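Local coordinates for protein fumarate reductase iron-sulfur subunit (PDB 7D6V) that probably relays electrons through its three iron-sulfur clusters, from the succinate-oxidising subunit toward quinone at the membrane anchor of succinate dehydrogenase, at residues B[10-15]-B[46-51]; B[113-118]-B[196-201]; B[154-159]-B[202-207]. One frame throughout, in Å; residues are numbered along the deposited sequence.

Interaction 1 of 3, residues B[10-15]-B[46-51]; sequences VWRGDD and PDLAVR
Leu48 CD1 is the point on which this contact turns: one methyl group meets the side chains of both Val10 and Arg12. On the tight side Leu48 CD1 lies 3.5 Å above one face of the Arg12 guanidinium, displaced toward the rim at NE, and 3.6 Å from Arg12 CD. Deeper in, Val10 CG1 reaches Leu48 CD1 at 4.1 Å, an apolar contact between two buried branched residues. Arginine suits this place because its flat, weakly hydrated face accepts a methyl while its N-H groups point outward in the plane. Its chain is bent at both middle torsions (chi2 -68°, chi3 -47°), and this folding carries the guanidinium back over leucine. The contact joins strand 4-14 of the 2Fe-2S domain, a beta-grasp fold like that of plant-type ferredoxins, to the loop that follows helix 33-43 and runs on to the cluster ligand Cys54. Leu48 also packs on Ile37 of that helix. Asp100 ties the two segments together, forming a salt bridge with Arg12 NE and accepting hydrogen bonds from the backbone N of Gly13 and of Ala49, while Tyr23 OH bonds Arg12 NH2. The other side is looser. Asp47, like Arg12 partly exposed, brings OD1 to 4.2 Å from Arg12 NH1, too far for a salt bridge, so any attraction is probably weak; Asp47 OD2 has a second, long and weak ion pair with Arg99. Asp47 O stays about as remote, 4.1 Å from Arg12 NH1 and oblique to the guanidinium.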
loop_
_atom_site.group_PDB
_atom_site.type_symbol
_atom_site.label_atom_id
_atom_site.label_comp_id
_atom_site.label_asym_id
_atom_site.label_seq_id
_atom_site.Cartn_x
_atom_site.Cartn_y
_atom_site.Cartn_z
ATOM N N VAL B 10 -0.015 22.221 14.842
ATOM C CA VAL B 10 -0.478 21.932 13.486
ATOM C C VAL B 10 -0.476 23.188 12.619
ATOM O O VAL B 10 -0.853 24.279 13.066
ATOM C CB VAL B 10 -1.883 21.308 13.549
ATOM C CG1 VAL B 10 -2.448 21.084 12.157
ATOM C CG2 VAL B 10 -1.852 20.012 14.334
ATOM N N TRP B 11 -0.065 23.029 11.358
ATOM C CA TRP B 11 -0.034 24.128 10.397
ATOM C C TRP B 11 -1.417 24.363 9.794
ATOM O O TRP B 11 -2.063 23.425 9.319
ATOM C CB TRP B 11 0.974 23.829 9.286
ATOM C CG TRP B 11 1.206 24.971 8.334
ATOM C CD1 TRP B 11 2.144 25.951 8.447
ATOM C CD2 TRP B 11 0.485 25.248 7.125
ATOM N NE1 TRP B 11 2.054 26.819 7.391
ATOM C CE2 TRP B 11 1.042 26.412 6.566
ATOM C CE3 TRP B 11 -0.579 24.629 6.466
ATOM C CZ2 TRP B 11 0.574 26.964 5.379
ATOM C CZ3 TRP B 11 -1.041 25.179 5.292
ATOM C CH2 TRP B 11 -0.468 26.335 4.760
ATOM N N ARG B 12 -1.866 25.618 9.803
ATOM C CA ARG B 12 -3.153 26.008 9.240
ATOM C C ARG B 12 -2.954 27.071 8.169
ATOM O O ARG B 12 -2.117 27.962 8.319
ATOM C CB ARG B 12 -4.103 26.553 10.318
ATOM C CG ARG B 12 -4.250 25.694 11.553
ATOM C CD ARG B 12 -4.958 24.387 11.268
ATOM N NE ARG B 12 -6.167 24.557 10.470
ATOM C CZ ARG B 12 -7.386 24.718 10.974
ATOM N NH1 ARG B 12 -8.424 24.860 10.166
ATOM N NH2 ARG B 12 -7.567 24.749 12.284
ATOM N N GLY B 13 -3.726 26.983 7.099
ATOM C CA GLY B 13 -3.687 27.982 6.053
ATOM C C GLY B 13 -4.032 27.373 4.711
ATOM O O GLY B 13 -4.527 26.255 4.624
ATOM N N ASP B 14 -3.761 28.143 3.664
ATOM C CA ASP B 14 -3.985 27.709 2.287
ATOM C C ASP B 14 -2.851 28.264 1.432
ATOM O O ASP B 14 -1.814 28.700 1.940
ATOM C CB ASP B 14 -5.380 28.121 1.788
ATOM C CG ASP B 14 -5.651 29.606 1.941
ATOM O OD1 ASP B 14 -6.790 29.962 2.304
ATOM O OD2 ASP B 14 -4.741 30.420 1.697
ATOM N N ASP B 15 -3.042 28.244 0.111
ATOM C CA ASP B 15 -2.012 28.671 -0.827
ATOM C C ASP B 15 -1.686 30.158 -0.738
ATOM O O ASP B 15 -0.676 30.580 -1.308
ATOM C CB ASP B 15 -2.432 28.330 -2.255
ATOM C CG ASP B 15 -3.778 28.923 -2.627
ATOM O OD1 ASP B 15 -4.170 28.811 -3.807
ATOM O OD2 ASP B 15 -4.447 29.496 -1.743
ATOM N N PRO B 46 -13.398 21.441 13.568
ATOM C CA PRO B 46 -14.209 20.608 12.665
ATOM C C PRO B 46 -13.816 20.721 11.202
ATOM O O PRO B 46 -13.993 19.759 10.446
ATOM C CB PRO B 46 -15.637 21.122 12.901
ATOM C CG PRO B 46 -15.572 21.956 14.133
ATOM C CD PRO B 46 -14.193 22.494 14.214
ATOM N N ASP B 47 -13.285 21.869 10.779
ATOM C CA ASP B 47 -12.981 22.136 9.379
ATOM C C ASP B 47 -11.504 21.946 9.046
ATOM O O ASP B 47 -11.027 22.490 8.048
ATOM C CB ASP B 47 -13.419 23.550 9.008
ATOM C CG ASP B 47 -12.868 24.591 9.951
ATOM O OD1 ASP B 47 -12.473 24.221 11.076
ATOM O OD2 ASP B 47 -12.807 25.775 9.566
ATOM N N LEU B 48 -10.770 21.192 9.859
ATOM C CA LEU B 48 -9.352 20.965 9.615
ATOM C C LEU B 48 -9.155 19.949 8.495
ATOM O O LEU B 48 -9.747 18.868 8.515
ATOM C CB LEU B 48 -8.666 20.483 10.892
ATOM C CG LEU B 48 -7.252 19.927 10.756
ATOM C CD1 LEU B 48 -6.265 21.057 10.619
ATOM C CD2 LEU B 48 -6.919 19.071 11.958
ATOM N N ALA B 49 -8.296 20.290 7.536
ATOM C CA ALA B 49 -8.101 19.491 6.331
ATOM C C ALA B 49 -7.086 18.375 6.570
ATOM O O ALA B 49 -5.966 18.640 7.011
ATOM C CB ALA B 49 -7.631 20.403 5.200
ATOM N N VAL B 50 -7.470 17.125 6.279
ATOM C CA VAL B 50 -6.633 15.980 6.646
ATOM C C VAL B 50 -6.341 15.039 5.479
ATOM O O VAL B 50 -5.173 14.780 5.170
ATOM C CB VAL B 50 -7.260 15.194 7.811
ATOM C CG1 VAL B 50 -6.372 14.029 8.197
ATOM C CG2 VAL B 50 -7.463 16.098 8.997
ATOM N N ARG B 51 -7.386 14.520 4.827
ATOM C CA ARG B 51 -7.263 13.540 3.737
ATOM C C ARG B 51 -6.635 12.222 4.207
ATOM O O ARG B 51 -5.478 11.910 3.934
ATOM C CB ARG B 51 -6.478 14.097 2.544
ATOM C CG ARG B 51 -6.526 13.160 1.349
ATOM C CD ARG B 51 -5.346 13.322 0.420
ATOM N NE ARG B 51 -5.625 14.276 -0.645
ATOM C CZ ARG B 51 -4.706 15.041 -1.222
ATOM N NH1 ARG B 51 -3.440 14.959 -0.844
ATOM N NH2 ARG B 51 -5.054 15.883 -2.180
#

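Interaction 2 of 3, residues B[113-118]-B[196-201]; sequences RQIPSF and DEFGLG
A single aromatic ring, Phe198, makes this largely apolar contact by meeting Gln114, Ile115 and Pro116, with no hydrogen bond between the two segments. It lies in the helical C-terminal part of the subunit, where the loop between helices 107-112 and 133-142 passes the turn that ends helix 191-196. The latter segment belongs to the dicluster, bacterial-ferredoxin-like part of the protein. Phe198 fits because a broad, rigid side chain can span the gap between two irregular segments whose backbones stay apart, the nearest CA atoms being those of Ile115 and Phe198 at 8.6 Å. With CG anti to its own carbonyl carbon (chi1 -54°), the ring extends from the turn toward the other loop. Ile115 CG1 sits 4.1 Å above one face of the Phe198 ring, offset toward the rim, as suits a buried branched aliphatic chain. Pro116 adds a looser, oblique contact, its CD 4.5 Å from Phe198 CZ. Gln114 divides its roles: CB, still aliphatic, packs 3.9 Å from Phe198 CE1, while the extended chain beyond carries its amide onward at the exposed margin. Gly199 suits the turn, having a positive phi of 64° on leaving the helix. Phe198 also packs on Ile177 of helix 171-181 and Met193 of helix 191-196, and Ile115 O is bonded by Gln153 of subunit A. At the ring edge, where aromatic hydrogens carry slight positive charge, Gln114 O lies in the ring plane, 3.5 Å from Phe198 CZ.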
loop_
_atom_site.group_PDB
_atom_site.type_symbol
_atom_site.label_atom_id
_atom_site.label_comp_id
_atom_site.label_asym_id
_atom_site.label_seq_id
_atom_site.Cartn_x
_atom_site.Cartn_y
_atom_site.Cartn_z
ATOM N N ARG B 113 1.338 9.054 -16.456
ATOM C CA ARG B 113 0.886 8.765 -17.809
ATOM C C ARG B 113 1.884 9.199 -18.875
ATOM O O ARG B 113 1.529 9.260 -20.055
ATOM C CB ARG B 113 -0.481 9.397 -18.068
ATOM C CG ARG B 113 -0.599 10.860 -17.742
ATOM C CD ARG B 113 -2.056 11.210 -17.519
ATOM N NE ARG B 113 -2.388 12.544 -18.004
ATOM C CZ ARG B 113 -3.618 13.043 -18.018
ATOM N NH1 ARG B 113 -4.633 12.315 -17.578
ATOM N NH2 ARG B 113 -3.834 14.267 -18.477
ATOM N N GLN B 114 3.120 9.502 -18.488
ATOM C CA GLN B 114 4.191 9.695 -19.454
ATOM C C GLN B 114 5.050 8.454 -19.636
ATOM O O GLN B 114 5.683 8.307 -20.685
ATOM C CB GLN B 114 5.083 10.870 -19.040
ATOM C CG GLN B 114 4.392 12.218 -19.092
ATOM C CD GLN B 114 5.187 13.306 -18.403
ATOM O OE1 GLN B 114 6.289 13.072 -17.913
ATOM N NE2 GLN B 114 4.628 14.508 -18.362
ATOM N N ILE B 115 5.077 7.566 -18.653
ATOM C CA ILE B 115 5.872 6.341 -18.745
ATOM C C ILE B 115 5.127 5.332 -19.614
ATOM O O ILE B 115 3.927 5.109 -19.395
ATOM C CB ILE B 115 6.139 5.774 -17.356
ATOM C CG1 ILE B 115 6.921 6.778 -16.515
ATOM C CG2 ILE B 115 6.899 4.460 -17.448
ATOM C CD1 ILE B 115 7.239 6.273 -15.144
ATOM N N PRO B 116 5.785 4.723 -20.600
ATOM C CA PRO B 116 5.126 3.674 -21.386
ATOM C C PRO B 116 4.685 2.524 -20.497
ATOM O O PRO B 116 5.381 2.132 -19.561
ATOM C CB PRO B 116 6.211 3.238 -22.376
ATOM C CG PRO B 116 7.136 4.388 -22.450
ATOM C CD PRO B 116 7.144 5.001 -21.087
ATOM N N SER B 117 3.514 1.980 -20.803
ATOM C CA SER B 117 2.898 0.975 -19.958
ATOM C C SER B 117 3.411 -0.416 -20.317
ATOM O O SER B 117 4.250 -0.591 -21.203
ATOM C CB SER B 117 1.380 1.052 -20.073
ATOM O OG SER B 117 0.896 2.255 -19.505
ATOM N N PHE B 118 2.903 -1.418 -19.605
ATOM C CA PHE B 118 3.288 -2.797 -19.863
ATOM C C PHE B 118 2.875 -3.210 -21.269
ATOM O O PHE B 118 1.726 -3.019 -21.674
ATOM C CB PHE B 118 2.648 -3.717 -18.825
ATOM C CG PHE B 118 2.713 -5.173 -19.179
ATOM C CD1 PHE B 118 1.572 -5.859 -19.548
ATOM C CD2 PHE B 118 3.912 -5.856 -19.136
ATOM C CE1 PHE B 118 1.627 -7.193 -19.872
ATOM C CE2 PHE B 118 3.972 -7.190 -19.459
ATOM C CZ PHE B 118 2.829 -7.860 -19.826
ATOM N N ASP B 196 16.909 10.231 -20.858
ATOM C CA ASP B 196 16.767 11.404 -21.713
ATOM C C ASP B 196 15.528 12.241 -21.408
ATOM O O ASP B 196 15.602 13.473 -21.444
ATOM C CB ASP B 196 16.756 10.978 -23.180
ATOM C CG ASP B 196 18.082 10.400 -23.622
ATOM O OD1 ASP B 196 19.130 10.932 -23.205
ATOM O OD2 ASP B 196 18.082 9.414 -24.388
ATOM N N GLU B 197 14.385 11.620 -21.115
ATOM C CA GLU B 197 13.170 12.375 -20.835
ATOM C C GLU B 197 12.742 12.362 -19.379
ATOM O O GLU B 197 12.059 13.292 -18.948
ATOM C CB GLU B 197 12.006 11.876 -21.704
ATOM C CG GLU B 197 12.168 12.162 -23.195
ATOM C CD GLU B 197 13.031 11.154 -23.918
ATOM O OE1 GLU B 197 13.465 10.183 -23.276
ATOM O OE2 GLU B 197 13.281 11.337 -25.127
ATOM N N PHE B 198 13.121 11.351 -18.608
ATOM C CA PHE B 198 12.732 11.274 -17.209
ATOM C C PHE B 198 13.864 11.628 -16.256
ATOM O O PHE B 198 13.669 11.576 -15.039
ATOM C CB PHE B 198 12.180 9.883 -16.903
ATOM C CG PHE B 198 11.066 9.472 -17.820
ATOM C CD1 PHE B 198 9.874 10.173 -17.837
ATOM C CD2 PHE B 198 11.216 8.398 -18.679
ATOM C CE1 PHE B 198 8.851 9.806 -18.684
ATOM C CE2 PHE B 198 10.195 8.027 -19.528
ATOM C CZ PHE B 198 9.012 8.730 -19.530
ATOM N N GLY B 199 15.031 11.998 -16.777
ATOM C CA GLY B 199 16.087 12.589 -15.982
ATOM C C GLY B 199 16.707 11.722 -14.907
ATOM O O GLY B 199 16.887 12.177 -13.777
ATOM N N LEU B 200 17.052 10.476 -15.240
ATOM C CA LEU B 200 17.704 9.612 -14.262
ATOM C C LEU B 200 19.053 10.171 -13.825
ATOM O O LEU B 200 19.518 9.874 -12.720
ATOM C CB LEU B 200 17.867 8.205 -14.832
ATOM C CG LEU B 200 18.419 7.119 -13.908
ATOM C CD1 LEU B 200 17.612 7.031 -12.628
ATOM C CD2 LEU B 200 18.443 5.785 -14.621
ATOM N N GLY B 201 19.691 10.987 -14.665
ATOM C CA GLY B 201 20.963 11.583 -14.298
ATOM C C GLY B 201 20.868 12.611 -13.194
ATOM O O GLY B 201 21.869 12.875 -12.522
#

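Interaction 3 of 3, residues B[154-159]-B[202-207]; sequences VCHVVR and YCNITK. With F3S (Fe3-s4 cluster), chain G.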
loop_
_atom_site.group_PDB
_atom_site.type_symbol
_atom_site.label_atom_id
_atom_site.label_comp_id
_atom_site.label_asym_id
_atom_site.label_seq_id
_atom_site.Cartn_x
_atom_site.Cartn_y
_atom_site.Cartn_z
ATOM N N VAL B 154 10.359 13.836 -0.388
ATOM C CA VAL B 154 11.604 14.067 0.335
ATOM C C VAL B 154 12.781 14.290 -0.613
ATOM O O VAL B 154 13.789 14.884 -0.218
ATOM C CB VAL B 154 11.876 12.901 1.301
ATOM C CG1 VAL B 154 12.252 11.664 0.535
ATOM C CG2 VAL B 154 12.951 13.267 2.317
ATOM N N CYS B 155 12.688 13.759 -1.828
ATOM C CA CYS B 155 13.768 13.900 -2.800
ATOM C C CYS B 155 14.198 15.355 -2.897
ATOM O O CYS B 155 13.354 16.244 -3.010
ATOM C CB CYS B 155 13.326 13.388 -4.173
ATOM S SG CYS B 155 14.595 13.503 -5.456
ATOM N N HIS B 156 15.504 15.613 -2.854
ATOM C CA HIS B 156 15.955 16.997 -2.934
ATOM C C HIS B 156 15.993 17.528 -4.357
ATOM O O HIS B 156 16.069 18.746 -4.542
ATOM C CB HIS B 156 17.342 17.137 -2.308
ATOM C CG HIS B 156 18.428 16.477 -3.098
ATOM N ND1 HIS B 156 19.448 17.186 -3.695
ATOM C CD2 HIS B 156 18.647 15.175 -3.399
ATOM C CE1 HIS B 156 20.250 16.348 -4.325
ATOM N NE2 HIS B 156 19.787 15.124 -4.160
ATOM N N VAL B 157 15.955 16.651 -5.362
ATOM C CA VAL B 157 15.998 17.107 -6.747
ATOM C C VAL B 157 14.813 18.015 -7.043
ATOM O O VAL B 157 14.963 19.077 -7.656
ATOM C CB VAL B 157 16.044 15.904 -7.707
ATOM C CG1 VAL B 157 16.107 16.376 -9.146
ATOM C CG2 VAL B 157 17.225 15.017 -7.386
ATOM N N VAL B 158 13.623 17.619 -6.603
ATOM C CA VAL B 158 12.424 18.417 -6.808
ATOM C C VAL B 158 11.971 19.140 -5.547
ATOM O O VAL B 158 11.289 20.170 -5.659
ATOM C CB VAL B 158 11.273 17.558 -7.371
ATOM C CG1 VAL B 158 11.541 17.208 -8.820
ATOM C CG2 VAL B 158 11.104 16.299 -6.546
ATOM N N ARG B 159 12.321 18.645 -4.358
ATOM C CA ARG B 159 11.940 19.332 -3.129
ATOM C C ARG B 159 12.599 20.698 -3.030
ATOM O O ARG B 159 11.958 21.674 -2.625
ATOM C CB ARG B 159 12.298 18.477 -1.915
ATOM C CG ARG B 159 12.030 19.140 -0.577
ATOM C CD ARG B 159 12.373 18.208 0.567
ATOM N NE ARG B 159 12.064 18.791 1.868
ATOM C CZ ARG B 159 10.909 18.629 2.502
ATOM N NH1 ARG B 159 9.948 17.904 1.953
ATOM N NH2 ARG B 159 10.713 19.195 3.682
ATOM N N TYR B 202 19.689 13.203 -12.993
ATOM C CA TYR B 202 19.516 14.172 -11.918
ATOM C C TYR B 202 19.649 13.523 -10.552
ATOM O O TYR B 202 19.983 14.201 -9.575
ATOM C CB TYR B 202 18.161 14.861 -12.041
ATOM C CG TYR B 202 18.144 15.971 -13.057
ATOM C CD1 TYR B 202 17.730 15.740 -14.358
ATOM C CD2 TYR B 202 18.548 17.251 -12.716
ATOM C CE1 TYR B 202 17.718 16.751 -15.287
ATOM C CE2 TYR B 202 18.538 18.268 -13.637
ATOM C CZ TYR B 202 18.124 18.013 -14.920
ATOM O OH TYR B 202 18.113 19.027 -15.846
ATOM N N CYS B 203 19.346 12.260 -10.641
ATOM C CA CYS B 203 19.446 11.541 -9.380
ATOM C C CYS B 203 20.908 11.361 -9.002
ATOM O O CYS B 203 21.625 10.576 -9.626
ATOM C CB CYS B 203 18.748 10.188 -9.478
ATOM S SG CYS B 203 18.802 9.208 -7.961
ATOM N N ASN B 204 21.413 12.063 -7.818
ATOM C CA ASN B 204 22.523 11.592 -7.015
ATOM C C ASN B 204 21.941 10.692 -5.939
ATOM O O ASN B 204 20.800 10.875 -5.510
ATOM C CB ASN B 204 23.332 12.754 -6.428
ATOM C CG ASN B 204 22.610 13.499 -5.326
ATOM O OD1 ASN B 204 21.388 13.482 -5.235
ATOM N ND2 ASN B 204 23.374 14.176 -4.487
ATOM N N ILE B 205 22.714 9.710 -5.510
ATOM C CA ILE B 205 22.136 8.519 -4.900
ATOM C C ILE B 205 22.161 8.612 -3.382
ATOM O O ILE B 205 22.290 7.601 -2.684
ATOM C CB ILE B 205 22.840 7.256 -5.409
ATOM C CG1 ILE B 205 24.310 7.291 -5.025
ATOM C CG2 ILE B 205 22.674 7.124 -6.909
ATOM C CD1 ILE B 205 24.961 6.022 -5.285
ATOM N N THR B 206 22.053 9.833 -2.869
ATOM C CA THR B 206 22.113 10.125 -1.443
ATOM C C THR B 206 21.080 9.377 -0.601
ATOM O O THR B 206 21.146 9.414 0.630
ATOM C CB THR B 206 21.973 11.627 -1.239
ATOM O OG1 THR B 206 20.933 12.125 -2.088
ATOM C CG2 THR B 206 23.273 12.308 -1.598
ATOM N N LYS B 207 20.108 8.728 -1.245
ATOM C CA LYS B 207 19.329 7.636 -0.662
ATOM C C LYS B 207 18.313 8.084 0.388
ATOM O O LYS B 207 17.783 7.247 1.118
ATOM C CB LYS B 207 20.260 6.572 -0.062
ATOM C CG LYS B 207 19.751 5.149 -0.152
ATOM C CD LYS B 207 20.531 4.214 0.756
ATOM C CE LYS B 207 21.805 3.730 0.092
ATOM N NZ LYS B 207 21.535 2.763 -1.005
HETATM FE FE1 F3S G . 15.678 10.810 -4.354
HETATM FE FE3 F3S G . 16.669 8.409 -3.668
HETATM FE FE4 F3S G . 17.719 9.636 -5.817
HETATM S S1 F3S G . 16.360 10.171 -2.341
HETATM S S2 F3S G . 17.520 11.826 -5.295
HETATM S S3 F3S G . 15.538 8.897 -5.615
HETATM S S4 F3S G . 18.830 8.304 -4.372
#
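His156 reaches across to Asn204 beside the iron-sulfur cluster, and its side chain can be followed atom by atom. From CB, a chi1 of 69° sets CG between the backbone N and the carbonyl carbon, which turns the ring toward segment 202-207. His156 CD2 passes 4.0 Å from cluster sulfur S2, and ND1, on the other branch, is hydrogen-bonded to Glu136 of the membrane anchor subunit. His156 CE1 lies 3.2 Å from Asn204 OD1. At the tip His156 NE2 donates to Asn204 OD1 over 2.5 Å. The acceptor lies almost in the ring plane, although ring and amide planes are turned 53° apart; NE2 is tilted 18° from the carbonyl plane. Thr206 OG1 gives the same oxygen a second, weak bond. Val157 CG2 lies over the rim of one face of the His156 ring and 3.8 Å from S2, its small apolar branch suiting a buried sulfide. Its other methyl, Val157 CG1, packs on Tyr202 CB at 3.9 Å. Cysteine suits the site because its thiolate sulfur bonds the iron of such clusters: Cys203 SG binds FE4 at 2.4 Å, while Cys155 SG is modelled 3.1 Å from FE1. With Cys209, they belong to the [3Fe-4S] site characteristic of succinate dehydrogenase and fumarate reductase iron-sulfur subunits.

The three contacts are spread along the subunit, and only interaction 3 lines a cluster. Interaction 1, in the 2Fe-2S domain, lies with its centre 28 Å from that of interaction 3 and 34 Å from that of interaction 2, on the opposite side of the chain's centre from the latter. Interactions 2 and 3 are closer, centres 16 Å apart: residues 196-201 run directly into 202-207, and their segments alternate along the chain. The same loop thus packs through Phe198, whose side chain is about 12 Å from the [3Fe-4S] cluster, and then lines that cluster. Beyond it, the Tyr202 side chain is about 11 Å from bound ubiquinone-1, consistent with electron delivery to quinone from this end.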